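Putative poly(3-hydroxybutyrate) depolymerase LpqC (Bordetella parapertussis 12822, PDB 3D0K) is a putative poly(3-hydroxybutyrate) depolymerase, a probable serine hydrolase with an alpha/beta-hydrolase-like fold that would cleave ester bonds of the polyester. Local coordinates at residues Arg54-Arg65 / His81-Asp92. Numbering follows the deposited sequence.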
loop_
_atom_site.group_PDB
_atom_site.type_symbol
_atom_site.label_atom_id
_atom_site.label_comp_id
_atom_site.label_asym_id
_atom_site.label_seq_id
_atom_site.Cartn_x
_atom_site.Cartn_y
_atom_site.Cartn_z
ATOM N N ARG A 54 -12.517 16.174 -2.024
ATOM C CA ARG A 54 -11.054 16.199 -2.075
ATOM C C ARG A 54 -10.484 14.799 -1.939
ATOM O O ARG A 54 -11.149 13.904 -1.406
ATOM C CB ARG A 54 -10.490 17.143 -0.990
ATOM C CG ARG A 54 -11.075 18.564 -1.055
ATOM C CD ARG A 54 -10.203 19.532 -1.787
ATOM N NE ARG A 54 -9.265 18.888 -2.682
ATOM C CZ ARG A 54 -8.200 19.483 -3.215
ATOM N NH1 ARG A 54 -7.392 18.779 -4.014
ATOM N NH2 ARG A 54 -7.937 20.777 -2.946
ATOM N N PRO A 55 -9.230 14.584 -2.392
ATOM C CA PRO A 55 -8.692 13.218 -2.355
ATOM C C PRO A 55 -8.585 12.537 -0.946
ATOM O O PRO A 55 -8.442 13.203 0.098
ATOM C CB PRO A 55 -7.275 13.397 -2.930
ATOM C CG PRO A 55 -7.394 14.611 -3.823
ATOM C CD PRO A 55 -8.290 15.533 -3.012
ATOM N N VAL A 56 -8.621 11.201 -0.951
ATOM C CA VAL A 56 -8.372 10.398 0.248
ATOM C C VAL A 56 -7.114 9.644 -0.031
ATOM O O VAL A 56 -6.990 9.091 -1.099
ATOM C CB VAL A 56 -9.481 9.386 0.456
ATOM C CG1 VAL A 56 -9.134 8.428 1.642
ATOM C CG2 VAL A 56 -10.814 10.179 0.639
ATOM N N VAL A 57 -6.150 9.721 0.878
ATOM C CA VAL A 57 -4.919 8.942 0.720
ATOM C C VAL A 57 -4.894 7.816 1.767
ATOM O O VAL A 57 -4.975 8.059 2.951
ATOM C CB VAL A 57 -3.674 9.846 0.848
ATOM C CG1 VAL A 57 -2.430 8.963 0.602
ATOM C CG2 VAL A 57 -3.800 11.057 -0.158
ATOM N N VAL A 58 -4.827 6.566 1.311
ATOM C CA VAL A 58 -4.728 5.413 2.229
ATOM C C VAL A 58 -3.199 5.191 2.364
ATOM O O VAL A 58 -2.514 5.082 1.366
ATOM C CB VAL A 58 -5.431 4.196 1.673
ATOM C CG1 VAL A 58 -5.271 2.973 2.592
ATOM C CG2 VAL A 58 -6.981 4.489 1.464
ATOM N N VAL A 59 -2.690 5.156 3.587
ATOM C CA VAL A 59 -1.235 5.015 3.806
ATOM C C VAL A 59 -0.973 3.726 4.557
ATOM O O VAL A 59 -1.505 3.549 5.667
ATOM C CB VAL A 59 -0.716 6.236 4.609
ATOM C CG1 VAL A 59 0.709 6.050 5.010
ATOM C CG2 VAL A 59 -0.905 7.525 3.808
ATOM N N GLN A 60 -0.143 2.831 4.011
ATOM C CA GLN A 60 0.173 1.587 4.731
ATOM C C GLN A 60 1.580 1.560 5.336
ATOM O O GLN A 60 2.539 1.737 4.608
ATOM C CB GLN A 60 -0.018 0.376 3.852
ATOM C CG GLN A 60 -1.479 0.155 3.405
ATOM C CD GLN A 60 -2.378 -0.165 4.603
ATOM O OE1 GLN A 60 -1.905 -0.687 5.654
ATOM N NE2 GLN A 60 -3.662 0.112 4.458
ATOM N N HIS A 61 1.640 1.319 6.642
ATOM C CA HIS A 61 2.882 1.371 7.472
ATOM C C HIS A 61 3.831 0.242 7.089
ATOM O O HIS A 61 3.432 -0.715 6.432
ATOM C CB HIS A 61 2.505 1.286 8.976
ATOM C CG HIS A 61 1.631 0.098 9.344
ATOM N ND1 HIS A 61 2.000 -1.214 9.122
ATOM C CD2 HIS A 61 0.399 0.042 9.925
ATOM C CE1 HIS A 61 1.042 -2.023 9.544
ATOM N NE2 HIS A 61 0.074 -1.281 10.058
ATOM N N GLY A 62 5.095 0.320 7.507
ATOM C CA GLY A 62 5.964 -0.823 7.263
ATOM C C GLY A 62 5.923 -1.826 8.422
ATOM O O GLY A 62 4.881 -1.994 9.097
ATOM N N VAL A 63 7.076 -2.434 8.676
ATOM C CA VAL A 63 7.210 -3.605 9.551
ATOM C C VAL A 63 6.954 -3.274 11.031
ATOM O O VAL A 63 6.404 -4.110 11.779
ATOM C CB VAL A 63 8.602 -4.316 9.324
ATOM C CG1 VAL A 63 9.765 -3.459 9.845
ATOM C CG2 VAL A 63 8.602 -5.746 9.941
ATOM N N LEU A 64 7.271 -2.030 11.409
ATOM C CA LEU A 64 7.074 -1.564 12.798
ATOM C C LEU A 64 5.598 -1.435 13.192
ATOM O O LEU A 64 5.292 -1.321 14.381
ATOM C CB LEU A 64 7.783 -0.225 13.010
ATOM C CG LEU A 64 9.282 -0.225 12.645
ATOM C CD1 LEU A 64 9.842 1.206 12.774
ATOM C CD2 LEU A 64 10.030 -1.190 13.509
ATOM N N ARG A 65 4.698 -1.491 12.205
ATOM C CA ARG A 65 3.253 -1.359 12.430
ATOM C C ARG A 65 2.909 0.013 13.045
ATOM O O ARG A 65 1.947 0.148 13.800
ATOM C CB ARG A 65 2.676 -2.520 13.298
ATOM C CG ARG A 65 3.086 -3.957 12.876
ATOM C CD ARG A 65 2.900 -4.331 11.383
ATOM N NE ARG A 65 3.197 -5.779 11.172
ATOM C CZ ARG A 65 2.389 -6.789 11.526
ATOM N NH1 ARG A 65 2.766 -8.039 11.256
ATOM N NH2 ARG A 65 1.206 -6.554 12.130
ATOM N N HIS A 81 -2.675 20.324 0.495
ATOM C CA HIS A 81 -3.544 19.865 -0.564
ATOM C C HIS A 81 -4.948 19.508 -0.153
ATOM O O HIS A 81 -5.755 19.173 -1.033
ATOM C CB HIS A 81 -2.886 18.692 -1.311
ATOM C CG HIS A 81 -1.549 19.028 -1.872
ATOM N ND1 HIS A 81 -1.398 19.884 -2.939
ATOM C CD2 HIS A 81 -0.303 18.654 -1.503
ATOM C CE1 HIS A 81 -0.114 20.024 -3.202
ATOM N NE2 HIS A 81 0.572 19.270 -2.363
ATOM N N LYS A 82 -5.253 19.587 1.158
ATOM C CA LYS A 82 -6.594 19.225 1.701
ATOM C C LYS A 82 -6.912 17.744 1.390
ATOM O O LYS A 82 -7.866 17.432 0.711
ATOM C CB LYS A 82 -7.676 20.168 1.191
ATOM C CG LYS A 82 -7.368 21.675 1.432
ATOM C CD LYS A 82 -6.967 21.899 2.866
ATOM C CE LYS A 82 -6.675 23.389 3.128
ATOM N NZ LYS A 82 -5.722 23.474 4.276
ATOM N N LEU A 83 -6.084 16.858 1.907
ATOM C CA LEU A 83 -6.261 15.437 1.703
ATOM C C LEU A 83 -6.761 14.835 2.994
ATOM O O LEU A 83 -6.249 15.189 4.055
ATOM C CB LEU A 83 -4.889 14.792 1.440
ATOM C CG LEU A 83 -4.017 15.537 0.407
ATOM C CD1 LEU A 83 -2.609 14.965 0.386
ATOM C CD2 LEU A 83 -4.698 15.450 -0.967
ATOM N N LEU A 84 -7.639 13.826 2.897
ATOM C CA LEU A 84 -7.996 13.041 4.074
ATOM C C LEU A 84 -7.022 11.850 4.190
ATOM O O LEU A 84 -6.899 11.056 3.273
ATOM C CB LEU A 84 -9.420 12.536 3.924
ATOM C CG LEU A 84 -9.917 11.661 5.096
ATOM C CD1 LEU A 84 -10.027 12.510 6.386
ATOM C CD2 LEU A 84 -11.284 11.014 4.687
ATOM N N ILE A 85 -6.291 11.760 5.289
ATOM C CA ILE A 85 -5.312 10.672 5.453
ATOM C C ILE A 85 -5.870 9.539 6.284
ATOM O O ILE A 85 -6.372 9.784 7.384
ATOM C CB ILE A 85 -4.004 11.199 6.144
ATOM C CG1 ILE A 85 -3.434 12.408 5.373
ATOM C CG2 ILE A 85 -2.941 10.033 6.259
ATOM C CD1 ILE A 85 -3.194 12.222 3.847
ATOM N N VAL A 86 -5.823 8.303 5.758
ATOM C CA VAL A 86 -6.308 7.142 6.495
ATOM C C VAL A 86 -5.216 6.096 6.478
ATOM O O VAL A 86 -4.836 5.604 5.385
ATOM C CB VAL A 86 -7.561 6.524 5.808
ATOM C CG1 VAL A 86 -7.998 5.263 6.501
ATOM C CG2 VAL A 86 -8.735 7.560 5.776
ATOM N N ALA A 87 -4.746 5.741 7.674
ATOM C CA ALA A 87 -3.709 4.735 7.824
ATOM C C ALA A 87 -4.263 3.490 8.556
ATOM O O ALA A 87 -4.245 3.449 9.808
ATOM C CB ALA A 87 -2.516 5.326 8.522
ATOM N N PRO A 88 -4.769 2.499 7.782
ATOM C CA PRO A 88 -5.217 1.246 8.392
ATOM C C PRO A 88 -4.007 0.597 9.061
ATOM O O PRO A 88 -3.012 0.304 8.387
ATOM C CB PRO A 88 -5.713 0.407 7.199
ATOM C CG PRO A 88 -6.013 1.459 6.083
ATOM C CD PRO A 88 -4.919 2.481 6.305
ATOM N N THR A 89 -4.138 0.330 10.366
ATOM C CA THR A 89 -3.013 -0.039 11.211
ATOM C C THR A 89 -3.218 -1.418 11.831
ATOM O O THR A 89 -4.176 -1.623 12.563
ATOM C CB THR A 89 -2.847 1.007 12.305
ATOM O OG1 THR A 89 -2.700 2.283 11.666
ATOM C CG2 THR A 89 -1.633 0.714 13.132
ATOM N N PHE A 90 -2.274 -2.333 11.564
ATOM C CA PHE A 90 -2.443 -3.765 11.936
ATOM C C PHE A 90 -1.377 -4.107 12.954
ATOM O O PHE A 90 -0.199 -4.206 12.620
ATOM C CB PHE A 90 -2.351 -4.660 10.663
ATOM C CG PHE A 90 -3.415 -4.346 9.643
ATOM C CD1 PHE A 90 -4.675 -4.905 9.744
ATOM C CD2 PHE A 90 -3.171 -3.412 8.617
ATOM C CE1 PHE A 90 -5.653 -4.592 8.827
ATOM C CE2 PHE A 90 -4.122 -3.090 7.696
ATOM C CZ PHE A 90 -5.392 -3.653 7.813
ATOM N N SER A 91 -1.786 -4.222 14.208
ATOM C CA SER A 91 -0.840 -4.359 15.281
ATOM C C SER A 91 -0.161 -5.719 15.240
ATOM O O SER A 91 -0.728 -6.674 14.733
ATOM C CB SER A 91 -1.549 -4.175 16.625
ATOM O OG SER A 91 -2.435 -5.259 16.870
ATOM N N ASP A 92 1.053 -5.791 15.763
ATOM C CA ASP A 92 1.757 -7.067 15.890
ATOM C C ASP A 92 0.983 -8.042 16.769
ATOM O O ASP A 92 1.027 -9.274 16.549
ATOM C CB ASP A 92 3.118 -6.838 16.491
ATOM C CG ASP A 92 4.140 -6.416 15.479
ATOM O OD1 ASP A 92 4.123 -6.925 14.328
ATOM O OD2 ASP A 92 5.001 -5.576 15.843
HETATM O O HOH W 1 -0.869 2.156 7.911
HETATM O O HOH W 2 6.288 -6.750 12.668
#
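The ring of H61 takes over where direct backbone bonding between strands 56-60 and 84-89 ends: its NE2 accepts the backbone N-H of F90 at 3.0 Å, almost straight (172°) and in the ring plane. A chi1 of 54°, setting CG between backbone N and carbonyl carbon, turns the ring toward the other strand, and ND1 donates to G62 O, which also receives R65 N in the type I turn 62-65. The two bonds hold the ring's rotation and are consistent with the proton on ND1, while R65 CA sits over its face. R65, bent at chi2 (-50°), reaches back across 90-92. R65 NH2 bonds F90 O at 2.8 Å, in the guanidinium plane but above the carbonyl plane, and also W95 O. D92 OD1 lies over the guanidinium's centre, 3.5 Å from R65 NE, a purely electrostatic salt bridge. Upstream, four backbone hydrogen bonds pair the parallel strands, from L84 N to P55 O through V59 N to V86 O. The next rung is replaced by a water linking V59 O, H61 N and P88 O, since proline lacks an N-H. On one face V58 CG1 abuts P88 CD at 3.8 Å, and helix 122-133 touches V58 and V86; on the other, I85 puts CD1 against V57 CB (3.9 Å). Helices 67-73 and 75-81 connect the two neighbouring parallel strands, a beta-alpha-beta crossover. Chemically, apolar packing and backbone bonds join the strands, whereas imidazole and guanidinium groups hold the loops beyond their C-terminal ends, the side where alpha/beta-hydrolases place their active sites.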